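Local coordinates for proximal thread matrix protein 1 (PDB 4CN9) that probably binds collagen in the mussel byssus, using two von Willebrand factor type A domains, one of which carries a zinc-occupied MIDAS motif, at residues M76-V81 against G128-V133; F106-K111 against G137-I142; Y273-N278 against S422-S427; T301-A306 against T329-G334; V391-I396 against I410-E415. One frame throughout, in Å; residues are numbered along the deposited sequence.

Interaction 1 of 5, residues M76-V81 against G128-V133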
# COMPACT_ATOMS: atom_id res chain seq x y z
N MET A 76 -8.41 2.88 26.86
CA MET A 76 -8.78 3.56 25.63
C MET A 76 -8.41 2.73 24.42
O MET A 76 -9.13 2.72 23.42
CB MET A 76 -8.12 4.94 25.56
CG MET A 76 -8.64 5.91 26.62
SD MET A 76 -8.05 7.60 26.47
CE MET A 76 -9.01 8.38 27.77
N MET A 77 -7.29 2.03 24.50
CA MET A 77 -6.89 1.13 23.42
C MET A 77 -7.89 -0.00 23.32
O MET A 77 -8.32 -0.36 22.24
CB MET A 77 -5.48 0.57 23.66
CG MET A 77 -4.39 1.59 23.51
SD MET A 77 -2.75 0.93 23.92
CE MET A 77 -2.51 -0.18 22.51
N LYS A 78 -8.28 -0.55 24.47
CA LYS A 78 -9.21 -1.67 24.49
C LYS A 78 -10.55 -1.26 23.90
O LYS A 78 -11.17 -2.00 23.13
CB LYS A 78 -9.41 -2.17 25.92
CG LYS A 78 -8.24 -2.94 26.45
CD LYS A 78 -8.44 -3.34 27.89
CE LYS A 78 -7.32 -4.26 28.34
NZ LYS A 78 -7.59 -4.84 29.67
N ASP A 79 -11.01 -0.07 24.28
CA ASP A 79 -12.29 0.45 23.79
C ASP A 79 -12.27 0.63 22.28
O ASP A 79 -13.24 0.29 21.59
CB ASP A 79 -12.63 1.76 24.51
CG ASP A 79 -13.00 1.55 25.97
OD1 ASP A 79 -13.21 0.38 26.36
OD2 ASP A 79 -13.08 2.53 26.73
N PHE A 80 -11.16 1.14 21.77
CA PHE A 80 -11.01 1.30 20.34
C PHE A 80 -11.16 -0.05 19.63
O PHE A 80 -11.83 -0.15 18.61
CB PHE A 80 -9.66 1.95 20.01
CG PHE A 80 -9.41 2.12 18.55
CD1 PHE A 80 -10.04 3.12 17.84
CD2 PHE A 80 -8.56 1.26 17.87
CE1 PHE A 80 -9.82 3.29 16.49
CE2 PHE A 80 -8.34 1.41 16.52
CZ PHE A 80 -8.97 2.43 15.83
N VAL A 81 -10.56 -1.10 20.20
CA VAL A 81 -10.59 -2.41 19.56
C VAL A 81 -11.99 -3.01 19.64
O VAL A 81 -12.46 -3.65 18.71
CB VAL A 81 -9.55 -3.37 20.19
CG1 VAL A 81 -9.64 -4.76 19.58
CG2 VAL A 81 -8.14 -2.80 20.02
N GLY A 128 -13.20 -10.78 25.97
CA GLY A 128 -11.81 -11.19 25.80
C GLY A 128 -10.87 -10.00 25.77
O GLY A 128 -9.83 -10.01 26.42
N ILE A 129 -11.23 -8.97 25.01
CA ILE A 129 -10.42 -7.76 24.93
C ILE A 129 -10.30 -7.08 26.30
O ILE A 129 -9.21 -6.69 26.74
CB ILE A 129 -11.02 -6.78 23.91
CG1 ILE A 129 -10.86 -7.34 22.48
CG2 ILE A 129 -10.38 -5.40 24.02
CD1 ILE A 129 -11.79 -6.70 21.48
N GLN A 130 -11.44 -6.96 26.98
CA GLN A 130 -11.46 -6.33 28.30
C GLN A 130 -10.57 -7.08 29.30
O GLN A 130 -9.91 -6.47 30.15
CB GLN A 130 -12.90 -6.25 28.83
CG GLN A 130 -13.01 -5.47 30.13
CD GLN A 130 -12.37 -4.09 30.02
OE1 GLN A 130 -12.55 -3.39 29.03
NE2 GLN A 130 -11.62 -3.70 31.04
N ASP A 131 -10.55 -8.40 29.19
CA ASP A 131 -9.83 -9.25 30.13
C ASP A 131 -8.33 -9.34 29.86
O ASP A 131 -7.61 -9.97 30.63
CB ASP A 131 -10.40 -10.66 30.12
CG ASP A 131 -11.74 -10.75 30.82
OD1 ASP A 131 -12.10 -9.82 31.58
OD2 ASP A 131 -12.44 -11.76 30.61
N MET A 132 -7.87 -8.74 28.77
CA MET A 132 -6.44 -8.77 28.46
C MET A 132 -5.64 -8.10 29.54
O MET A 132 -6.01 -7.03 30.03
CB MET A 132 -6.13 -8.03 27.16
CG MET A 132 -6.62 -8.67 25.90
SD MET A 132 -6.45 -7.45 24.56
CE MET A 132 -4.67 -7.28 24.54
N VAL A 133 -4.50 -8.70 29.86
CA VAL A 133 -3.55 -8.14 30.81
C VAL A 133 -2.28 -7.68 30.09
O VAL A 133 -1.47 -8.51 29.68
CB VAL A 133 -3.16 -9.20 31.86
CG1 VAL A 133 -2.23 -8.59 32.92
CG2 VAL A 133 -4.40 -9.81 32.50

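Interaction 2 of 5, residues F106-K111 against G137-I142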
# COMPACT_ATOMS: atom_id res chain seq x y z
N PHE A 106 2.24 -7.42 21.96
CA PHE A 106 3.67 -7.43 21.66
C PHE A 106 4.37 -6.25 22.32
O PHE A 106 3.83 -5.13 22.38
CB PHE A 106 3.91 -7.40 20.14
CG PHE A 106 3.82 -6.01 19.54
CD1 PHE A 106 2.60 -5.48 19.15
CD2 PHE A 106 4.96 -5.24 19.40
CE1 PHE A 106 2.52 -4.19 18.63
CE2 PHE A 106 4.90 -3.95 18.88
CZ PHE A 106 3.68 -3.42 18.49
N SER A 107 5.57 -6.53 22.84
CA SER A 107 6.51 -5.50 23.27
C SER A 107 7.85 -6.21 23.47
O SER A 107 8.67 -6.29 22.53
CB SER A 107 6.07 -4.73 24.54
OG SER A 107 5.63 -5.57 25.60
N GLN A 108 8.07 -6.73 24.67
CA GLN A 108 9.12 -7.70 24.88
C GLN A 108 8.48 -9.08 24.65
O GLN A 108 7.64 -9.56 25.43
CB GLN A 108 9.74 -7.55 26.28
CG GLN A 108 10.94 -8.45 26.53
CD GLN A 108 10.53 -9.85 26.91
OE1 GLN A 108 9.88 -10.06 27.93
NE2 GLN A 108 10.89 -10.82 26.07
N GLY A 109 8.84 -9.69 23.54
CA GLY A 109 8.14 -10.88 23.07
C GLY A 109 6.67 -10.63 22.71
O GLY A 109 6.16 -9.51 22.71
N VAL A 110 5.99 -11.73 22.45
CA VAL A 110 4.64 -11.69 21.94
C VAL A 110 3.79 -12.66 22.73
O VAL A 110 4.21 -13.77 22.99
CB VAL A 110 4.62 -12.10 20.45
CG1 VAL A 110 3.23 -12.07 19.91
CG2 VAL A 110 5.54 -11.18 19.64
N LYS A 111 2.59 -12.23 23.10
CA LYS A 111 1.61 -13.11 23.75
C LYS A 111 0.29 -13.06 22.97
O LYS A 111 -0.24 -11.98 22.73
CB LYS A 111 1.37 -12.64 25.18
CG LYS A 111 0.34 -13.46 25.92
CD LYS A 111 -0.09 -12.85 27.24
CE LYS A 111 -1.27 -13.66 27.83
NZ LYS A 111 -1.71 -13.16 29.16
N GLY A 137 6.14 -4.48 28.65
CA GLY A 137 7.49 -4.87 28.30
C GLY A 137 8.41 -3.68 28.11
O GLY A 137 7.97 -2.56 27.82
N GLY A 138 9.71 -3.93 28.26
CA GLY A 138 10.72 -2.89 28.19
C GLY A 138 11.34 -2.69 26.82
O GLY A 138 12.30 -1.95 26.68
N GLN A 139 10.78 -3.37 25.82
CA GLN A 139 11.24 -3.33 24.44
C GLN A 139 10.02 -3.24 23.52
O GLN A 139 8.91 -3.53 23.95
CB GLN A 139 11.97 -4.62 24.06
CG GLN A 139 13.18 -4.98 24.88
CD GLN A 139 13.85 -6.24 24.37
OE1 GLN A 139 13.24 -7.03 23.64
NE2 GLN A 139 15.12 -6.43 24.73
N THR A 140 10.24 -2.90 22.26
CA THR A 140 9.16 -2.90 21.26
C THR A 140 9.56 -3.71 20.02
O THR A 140 10.28 -3.22 19.15
CB THR A 140 8.79 -1.46 20.85
OG1 THR A 140 8.41 -0.72 22.02
CG2 THR A 140 7.64 -1.43 19.84
N GLU A 141 9.11 -4.96 19.95
CA GLU A 141 9.51 -5.85 18.86
C GLU A 141 8.40 -5.97 17.82
O GLU A 141 7.69 -6.98 17.78
CB GLU A 141 9.85 -7.24 19.39
CG GLU A 141 10.96 -7.30 20.41
CD GLU A 141 11.15 -8.72 20.96
OE1 GLU A 141 11.17 -9.67 20.16
OE2 GLU A 141 11.27 -8.89 22.18
N ILE A 142 8.28 -4.96 16.98
CA ILE A 142 7.24 -4.94 15.96
C ILE A 142 7.43 -6.13 15.00
O ILE A 142 6.46 -6.80 14.63
CB ILE A 142 7.26 -3.60 15.18
CG1 ILE A 142 6.90 -2.44 16.12
CG2 ILE A 142 6.33 -3.67 13.97
CD1 ILE A 142 6.73 -1.06 15.45
O HOH W 1 12.48 -10.46 23.72

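Interaction 3 of 5, residues Y273-N278 against S422-S427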
# COMPACT_ATOMS: atom_id res chain seq x y z
N TYR A 273 16.41 3.36 -25.16
CA TYR A 273 15.13 4.04 -25.24
C TYR A 273 14.10 3.12 -25.87
O TYR A 273 12.96 3.05 -25.42
CB TYR A 273 15.30 5.33 -26.05
CG TYR A 273 14.17 6.31 -25.92
CD1 TYR A 273 13.83 6.86 -24.69
CD2 TYR A 273 13.44 6.69 -27.03
CE1 TYR A 273 12.78 7.78 -24.59
CE2 TYR A 273 12.43 7.60 -26.94
CZ TYR A 273 12.09 8.13 -25.73
OH TYR A 273 11.05 9.03 -25.68
N GLN A 274 14.49 2.37 -26.90
CA GLN A 274 13.56 1.41 -27.49
C GLN A 274 13.25 0.25 -26.54
O GLN A 274 12.15 -0.28 -26.55
CB GLN A 274 14.10 0.85 -28.81
CG GLN A 274 13.07 -0.01 -29.54
CD GLN A 274 11.85 0.80 -29.94
OE1 GLN A 274 11.97 1.94 -30.39
NE2 GLN A 274 10.67 0.22 -29.75
N LEU A 275 14.23 -0.15 -25.74
CA LEU A 275 14.00 -1.22 -24.76
C LEU A 275 12.94 -0.76 -23.75
O LEU A 275 12.04 -1.53 -23.38
CB LEU A 275 15.31 -1.61 -24.07
CG LEU A 275 16.29 -2.46 -24.88
CD1 LEU A 275 17.61 -2.59 -24.15
CD2 LEU A 275 15.71 -3.83 -25.20
N MET A 276 13.02 0.50 -23.34
CA MET A 276 12.05 1.06 -22.43
C MET A 276 10.65 1.14 -23.07
O MET A 276 9.65 0.79 -22.44
CB MET A 276 12.52 2.45 -21.95
CG MET A 276 11.65 3.08 -20.88
SD MET A 276 12.26 4.74 -20.42
CE MET A 276 12.11 5.57 -21.98
N LYS A 277 10.58 1.57 -24.32
CA LYS A 277 9.30 1.58 -25.02
C LYS A 277 8.71 0.17 -25.13
O LYS A 277 7.50 -0.02 -24.93
CB LYS A 277 9.45 2.18 -26.42
CG LYS A 277 9.73 3.67 -26.42
CD LYS A 277 10.07 4.12 -27.84
CE LYS A 277 9.98 5.61 -27.99
NZ LYS A 277 10.44 6.03 -29.36
N ASN A 278 9.54 -0.82 -25.44
CA ASN A 278 9.04 -2.19 -25.56
C ASN A 278 8.48 -2.68 -24.24
O ASN A 278 7.49 -3.40 -24.20
CB ASN A 278 10.14 -3.14 -26.04
CG ASN A 278 10.53 -2.91 -27.50
OD1 ASN A 278 9.91 -2.13 -28.22
ND2 ASN A 278 11.57 -3.61 -27.94
N SER A 422 20.27 -2.40 -15.94
CA SER A 422 20.23 -2.04 -17.35
C SER A 422 18.84 -2.18 -17.91
O SER A 422 17.98 -2.87 -17.34
CB SER A 422 21.17 -2.93 -18.18
OG SER A 422 20.60 -4.21 -18.37
N PHE A 423 18.64 -1.53 -19.05
CA PHE A 423 17.38 -1.57 -19.75
C PHE A 423 17.07 -2.97 -20.29
O PHE A 423 15.91 -3.35 -20.40
CB PHE A 423 17.39 -0.52 -20.86
CG PHE A 423 17.27 0.89 -20.34
CD1 PHE A 423 18.39 1.59 -19.93
CD2 PHE A 423 16.03 1.51 -20.24
CE1 PHE A 423 18.28 2.89 -19.44
CE2 PHE A 423 15.90 2.79 -19.75
CZ PHE A 423 17.03 3.49 -19.36
N ASP A 424 18.11 -3.75 -20.59
CA ASP A 424 17.92 -5.12 -21.04
C ASP A 424 17.27 -5.97 -19.94
O ASP A 424 16.60 -6.96 -20.22
CB ASP A 424 19.27 -5.75 -21.41
CG ASP A 424 19.92 -5.08 -22.61
OD1 ASP A 424 20.56 -4.01 -22.45
OD2 ASP A 424 19.82 -5.65 -23.71
N LYS A 425 17.48 -5.59 -18.68
CA LYS A 425 16.96 -6.37 -17.56
C LYS A 425 15.57 -5.93 -17.10
O LYS A 425 15.07 -6.43 -16.10
CB LYS A 425 17.96 -6.38 -16.40
CG LYS A 425 19.36 -6.84 -16.82
CD LYS A 425 20.08 -7.69 -15.77
CE LYS A 425 20.17 -6.98 -14.43
NZ LYS A 425 21.19 -7.60 -13.51
N LEU A 426 14.93 -5.03 -17.85
CA LEU A 426 13.55 -4.65 -17.53
C LEU A 426 12.64 -5.87 -17.58
O LEU A 426 11.67 -5.94 -16.84
CB LEU A 426 13.03 -3.54 -18.45
CG LEU A 426 13.42 -2.12 -18.06
CD1 LEU A 426 13.04 -1.14 -19.15
CD2 LEU A 426 12.78 -1.70 -16.73
N SER A 427 12.97 -6.85 -18.42
CA SER A 427 12.17 -8.08 -18.50
C SER A 427 12.09 -8.80 -17.15
O SER A 427 11.08 -9.42 -16.81
CB SER A 427 12.79 -9.01 -19.54
OG SER A 427 14.08 -9.42 -19.13

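Interaction 4 of 5, residues T301-A306 against T329-G334. Unlike the reference sequence in segment 329-334: Thr-329 (reference Ser).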
# COMPACT_ATOMS: atom_id res chain seq x y z
N THR A 301 6.09 12.42 -20.59
CA THR A 301 7.53 12.28 -20.53
C THR A 301 8.16 13.47 -19.82
O THR A 301 7.56 14.56 -19.75
CB THR A 301 8.15 12.12 -21.93
OG1 THR A 301 7.81 13.23 -22.74
CG2 THR A 301 7.65 10.86 -22.59
N PHE A 302 9.37 13.27 -19.30
CA PHE A 302 10.09 14.34 -18.63
C PHE A 302 11.57 14.36 -19.00
O PHE A 302 12.18 13.32 -19.22
CB PHE A 302 9.90 14.31 -17.11
CG PHE A 302 10.26 13.00 -16.46
CD1 PHE A 302 11.55 12.76 -16.03
CD2 PHE A 302 9.29 12.03 -16.26
CE1 PHE A 302 11.89 11.57 -15.43
CE2 PHE A 302 9.62 10.82 -15.65
CZ PHE A 302 10.92 10.59 -15.24
N ALA A 303 12.11 15.56 -19.14
CA ALA A 303 13.53 15.78 -19.31
C ALA A 303 13.83 16.99 -18.44
O ALA A 303 13.72 16.89 -17.23
CB ALA A 303 13.89 16.00 -20.76
N ASP A 304 14.15 18.14 -19.01
CA ASP A 304 14.25 19.33 -18.15
C ASP A 304 12.88 19.74 -17.61
O ASP A 304 12.78 20.27 -16.51
CB ASP A 304 14.89 20.51 -18.89
CG ASP A 304 14.25 20.79 -20.20
OD1 ASP A 304 13.87 19.82 -20.92
OD2 ASP A 304 14.09 21.99 -20.52
N ARG A 305 11.83 19.50 -18.40
CA ARG A 305 10.46 19.81 -17.97
C ARG A 305 9.59 18.62 -18.36
O ARG A 305 10.14 17.58 -18.70
CB ARG A 305 9.97 21.10 -18.63
CG ARG A 305 10.73 22.37 -18.19
CD ARG A 305 10.46 22.71 -16.73
NE ARG A 305 11.13 23.95 -16.30
CZ ARG A 305 12.33 24.03 -15.70
NH1 ARG A 305 13.04 22.93 -15.47
NH2 ARG A 305 12.82 25.21 -15.34
N ALA A 306 8.27 18.77 -18.31
CA ALA A 306 7.38 17.64 -18.63
C ALA A 306 6.40 17.96 -19.76
O ALA A 306 6.01 19.11 -19.95
CB ALA A 306 6.64 17.17 -17.38
N THR A 329 9.63 10.89 -29.02
CA THR A 329 11.03 11.21 -29.29
C THR A 329 11.74 11.71 -28.02
O THR A 329 11.14 12.39 -27.21
CB THR A 329 11.17 12.32 -30.35
OG1 THR A 329 10.57 13.53 -29.86
CG2 THR A 329 10.48 11.92 -31.65
N PRO A 330 13.01 11.35 -27.86
CA PRO A 330 13.71 11.83 -26.66
C PRO A 330 14.18 13.27 -26.81
O PRO A 330 14.29 13.78 -27.91
CB PRO A 330 14.90 10.87 -26.55
CG PRO A 330 15.13 10.37 -27.94
CD PRO A 330 13.83 10.43 -28.67
N SER A 331 14.45 13.90 -25.68
CA SER A 331 14.96 15.26 -25.65
C SER A 331 16.47 15.26 -25.87
O SER A 331 17.14 14.24 -25.67
CB SER A 331 14.63 15.89 -24.30
OG SER A 331 15.17 17.19 -24.19
N ILE A 332 17.03 16.39 -26.26
CA ILE A 332 18.48 16.50 -26.33
C ILE A 332 19.05 17.04 -25.00
O ILE A 332 20.25 17.17 -24.84
CB ILE A 332 18.94 17.36 -27.53
CG1 ILE A 332 18.35 18.77 -27.47
CG2 ILE A 332 18.54 16.69 -28.83
CD1 ILE A 332 18.88 19.69 -28.56
N ILE A 333 18.17 17.32 -24.05
CA ILE A 333 18.58 17.79 -22.73
C ILE A 333 18.79 16.62 -21.79
O ILE A 333 17.98 15.69 -21.77
CB ILE A 333 17.51 18.70 -22.08
CG1 ILE A 333 17.01 19.74 -23.09
CG2 ILE A 333 18.05 19.36 -20.81
CD1 ILE A 333 18.08 20.71 -23.55
N GLY A 334 19.86 16.66 -21.02
CA GLY A 334 20.15 15.62 -20.04
C GLY A 334 19.80 16.07 -18.63
O GLY A 334 20.68 16.31 -17.81

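Interaction 5 of 5, residues V391-I396 against I410-E415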
# COMPACT_ATOMS: atom_id res chain seq x y z
N VAL A 391 -4.52 7.63 -6.52
CA VAL A 391 -3.61 7.11 -7.53
C VAL A 391 -2.59 6.18 -6.88
O VAL A 391 -1.93 6.54 -5.90
CB VAL A 391 -2.88 8.24 -8.27
CG1 VAL A 391 -1.90 7.67 -9.31
CG2 VAL A 391 -3.87 9.17 -8.93
N VAL A 392 -2.48 4.96 -7.41
CA VAL A 392 -1.44 4.05 -6.98
C VAL A 392 -0.20 4.28 -7.83
O VAL A 392 -0.28 4.27 -9.05
CB VAL A 392 -1.87 2.58 -7.10
CG1 VAL A 392 -0.70 1.65 -6.85
CG2 VAL A 392 -3.02 2.28 -6.14
N ILE A 393 0.96 4.48 -7.19
CA ILE A 393 2.18 4.80 -7.92
C ILE A 393 3.24 3.71 -7.80
O ILE A 393 3.63 3.28 -6.70
CB ILE A 393 2.79 6.14 -7.45
CG1 ILE A 393 1.74 7.26 -7.53
CG2 ILE A 393 4.02 6.48 -8.28
CD1 ILE A 393 2.22 8.61 -7.03
N VAL A 394 3.70 3.26 -8.97
CA VAL A 394 4.80 2.31 -9.08
C VAL A 394 6.03 3.09 -9.61
O VAL A 394 5.88 3.89 -10.53
CB VAL A 394 4.41 1.20 -10.08
CG1 VAL A 394 5.56 0.24 -10.32
CG2 VAL A 394 3.17 0.46 -9.57
N ALA A 395 7.20 2.86 -9.02
CA ALA A 395 8.43 3.61 -9.35
C ALA A 395 9.58 2.66 -9.74
O ALA A 395 9.95 1.78 -8.98
CB ALA A 395 8.88 4.47 -8.15
N ILE A 396 10.15 2.90 -10.92
CA ILE A 396 11.22 2.08 -11.46
C ILE A 396 12.44 2.92 -11.79
O ILE A 396 12.33 3.91 -12.51
CB ILE A 396 10.76 1.39 -12.76
CG1 ILE A 396 9.53 0.53 -12.49
CG2 ILE A 396 11.91 0.59 -13.37
CD1 ILE A 396 8.71 0.21 -13.73
N ILE A 410 8.19 8.57 -3.93
CA ILE A 410 7.04 8.74 -4.81
C ILE A 410 6.12 7.53 -4.84
O ILE A 410 4.94 7.70 -5.08
CB ILE A 410 7.42 9.12 -6.26
CG1 ILE A 410 8.02 7.95 -7.01
CG2 ILE A 410 8.36 10.33 -6.29
CD1 ILE A 410 8.10 8.19 -8.51
N ALA A 411 6.65 6.34 -4.64
CA ALA A 411 5.83 5.13 -4.75
C ALA A 411 4.82 5.03 -3.61
O ALA A 411 5.01 5.61 -2.54
CB ALA A 411 6.70 3.90 -4.77
N SER A 412 3.76 4.27 -3.85
CA SER A 412 2.70 4.07 -2.86
C SER A 412 3.18 3.12 -1.76
O SER A 412 2.59 3.05 -0.67
CB SER A 412 1.43 3.51 -3.53
OG SER A 412 0.74 4.50 -4.27
N SER A 413 4.25 2.40 -2.06
CA SER A 413 4.87 1.49 -1.13
C SER A 413 6.26 1.14 -1.62
O SER A 413 6.51 1.11 -2.82
CB SER A 413 4.02 0.22 -1.01
OG SER A 413 4.69 -0.73 -0.22
N GLU A 414 7.17 0.87 -0.70
CA GLU A 414 8.50 0.40 -1.08
C GLU A 414 8.44 -0.95 -1.78
O GLU A 414 9.34 -1.30 -2.54
CB GLU A 414 9.46 0.37 0.13
CG GLU A 414 10.90 0.09 -0.28
CD GLU A 414 11.93 0.44 0.80
OE1 GLU A 414 11.59 1.14 1.78
OE2 GLU A 414 13.11 0.04 0.63
N GLU A 415 7.36 -1.69 -1.58
CA GLU A 415 7.15 -2.91 -2.35
C GLU A 415 6.89 -2.63 -3.83
O GLU A 415 7.01 -3.54 -4.67
CB GLU A 415 5.99 -3.71 -1.76
CG GLU A 415 6.25 -4.18 -0.34
CD GLU A 415 7.27 -5.29 -0.29
OE1 GLU A 415 7.46 -5.97 -1.32
OE2 GLU A 415 7.90 -5.48 0.77

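Interaction 1 of 5, residues M76-V81 against G128-V133
The backbones of Lys-78 and Ile-129 come nearest each other where two helices of the first von Willebrand factor type A domain meet, with CA of Lys-78 6.2 Å from CA of Ile-129. Segment 76-81 lies within helix 73-85, whereas 128-133 takes in the end of helix 122-130 and the chain that leaves it. Lys-78 carries the contact. Beyond CG its chain is fully extended and runs past Ile-129 in the opposite sense to that side chain, with CB of Lys-78 3.9 Å from CG2 of Ile-129. The aliphatic part thus rests on the isoleucine while the ammonium reaches two main-chain carbonyls. NZ of Lys-78 binds O of Met-132 at 2.7 Å, lying in the carbonyl plane on a lone pair (C=O...N angle 145°). NZ also binds O of Gln-130 at 2.9 Å, but from above that carbonyl plane. The lysine therefore ties helix 73-85 to the carbonyls at the C-terminal end of helix 122-130, a place where a positive charge would suit the helix dipole. Gln-130 has its stronger polar partner elsewhere, in Lys-82 of the first helix, which adds a second tie between the two elements. On the sheet side, Val-81 packs on Phe-101 and Met-132 on Val-103, both of strand 100-106. Val-81 puts CG1 anti to its own N (chi1 177°), which turns that methyl to Ile-129, and CG1 of Val-81 presses on CD1 of Ile-129 at only 3.5 Å, tighter than usual for two carbons.

Interaction 2 of 5, residues F106-K111 against G137-I142
The end of strand 100-106 with the loop that follows it (Ser-107 to Gly-109) and the loop from Gly-137 to Glu-141 pack together beside the zinc-occupied MIDAS of the first domain. Thr-140 probably stands at the place of the MIDAS threonine, its side chain about 4 Å from the zinc held by Ser-63, Ser-65 and Asp-174. Glu-141, at the N-cap position of helix 142-153, clamps the first loop with both main chain and side chain. Its N donates to O of Ser-107 at 2.9 Å, in the carbonyl plane on a lone pair. Its carboxylate returns the grip: N of Gly-109 reaches OE2 of Glu-141 at 2.9 Å almost straight (N-H...O 169°), yet comes from above the carboxylate plane. OE1 of Glu-141 is engaged by Thr-144 in the helix. A water next to OE2 also takes a hydrogen bond from NE2 of Gln-108, at 2.9 Å. Ser-107 turns OG toward Gly-137, whose N makes a weak bond to it at 3.3 Å; the firmer partner of this hydroxyl is Asp-62. A side chain on Gly-137 would collide with OG of Ser-107 and N of Gln-108. Deeper in, the Phe-106 ring meets CG1 of Ile-142 through CE2 at 3.7 Å and CG2 of Thr-140 through CE2 at 3.8 Å. This ring also touches Asp-61. With the N-H of Glu-141 bonded to Ser-107, its carboxylate to Gly-109, and a phenylalanine against Thr-140, the contact is likely to restrict how far the threonine-bearing loop can move about the metal.

Interaction 3 of 5, residues Y273-N278 against S422-S427
OD1 of Asn-278 is gripped twice, by NZ of Lys-281 farther along the helix and by NE2 of Gln-274 one turn back, the latter at 2.9 Å and from above the amide carbonyl plane of Asn-278. NE2 of Gln-274 also serves Asp-326. This network lies on helix 272-285 of the second von Willebrand factor type A domain, where Leu-275 points at the turn after strand 417-420 and Met-276 flanks it. There the contact is mainly apolar. CB of Phe-423 lies 3.9 Å from CD1 of Leu-275. Met-276 and Phe-423 run side by side in the same direction: CB of Met-276 approaches CD2 of Phe-423 at 4.0 Å, obliquely to the ring, and CG of Met-276 is anti to its N (chi1 -174°), which carries SD along the ring, 4.2 Å from CE2 of Phe-423. Leu-426 brings CD1 to within 4.1 Å of CA of Met-276. At the outer edge CD1 of Leu-275 brushes the carboxylate of Asp-424, 3.7 Å from OD1. Phe-423 and Leu-426 reach on to Val-398 of strand 391-398, and Met-276 to Phe-259. The helix is thus joined to the turn by van der Waals contact, while Gln-274 and Asn-278 spend their amides on each other and on Asp-326 and Lys-281, so the fit depends on shape rather than on directed bonds.

Interaction 4 of 5, residues T301-A306 against T329-G334
Ala-303 and Ser-331 form the tight part of this contact between the loop after strand 295-302 and the loop before helix 338-349, in the second A domain: CB of Ala-303 lies 3.6 Å from CB of Ser-331, and Ala-303 is buried. Ser-331 holds its own loop too. Its OG, anti to N (chi1 177°), accepts from N of Ile-333 at 3.0 Å and nearly straight (166°), an ST turn. Toward solvent the fit is looser. Asp-304 and Ile-333, both partly exposed, cross at an angle, with OD1 of Asp-304 3.8 Å from CG1 of Ile-333 and CB of Asp-304 3.9 Å from CG2 of Ile-333. CG of Asp-304 sits between N and C (chi1 51°), which swings the carboxylate over the isoleucine branches. A glycine at Asp-304 would probably leave those branches without their neighbour and open a gap at this outer edge. The main-chain O of Asp-304 receives NH1 of Arg-305 at 2.9 Å from above the carbonyl plane, and also Asn-374. The two loops therefore meet through van der Waals contact, and their directed bonds go to themselves and to other parts of the domain, not across this contact.

Interaction 5 of 5, residues V391-I396 against I410-E415
The methyl of Ala-395 sits at the apolar centre of this piece of a beta-alpha-beta crossover, where strand 391-398 passes the end of helix 404-410 before the chain returns as the parallel strand 417-420. CG1 of Ile-410 touches CB of Ala-395 at 3.8 Å, CD1 of Ile-410 stands equally near, and CB of Ala-411 follows at 4.1 Å from that methyl. Ile-410 CG1 lies between its own N and C (chi1 73°), which drops the ethyl arm onto the alanine. Farther out, Ile-393 lays CG2 and CD1 against O of Ile-410, each 3.5 Å away; this carbonyl is bonded by Arg-387. Polar bonds then close the edge. Ser-412 and Ile-393 exchange two of them: N of Ser-412 donates to O of Ile-393 at 3.0 Å, and N of Ile-393 donates to OG of Ser-412 at 2.9 Å, nearly straight (169°). One serine thus pairs with both main-chain polar atoms of Ile-393, in a wholly buried place. With an alanine at Ser-412 the N-H of Ile-393 is likely to lose its acceptor here and remain buried without a mate. Lys-218 of the first A domain bonds to O of Ala-411, so the turn also faces the other domain. Beyond it, OG of Ser-413 accepts from N of Glu-415 at 3.1 Å, an ST turn.

The five contacts divide between the two A domains: interactions 1 and 2 in the first, 3, 4 and 5 in the second. Interactions 1 and 2 have centres about 17 Å apart, their segments alternating along the chain. Interactions 4 and 5 reach the same six-stranded sheet and are nested inside the long loop closed by interaction 3. Tyr-273 touches Thr-329 and Pro-330, linking 3 to 4, and Leu-426 meets Ile-396, linking 3 to 5. Interactions 1 and 4 stand about 56 Å apart between centres, on opposite sides of the chain's centre; interaction 5 lies nearest the middle. The contacts thus join elements around each domain's own sheet, and only interaction 2 adjoins the MIDAS zinc.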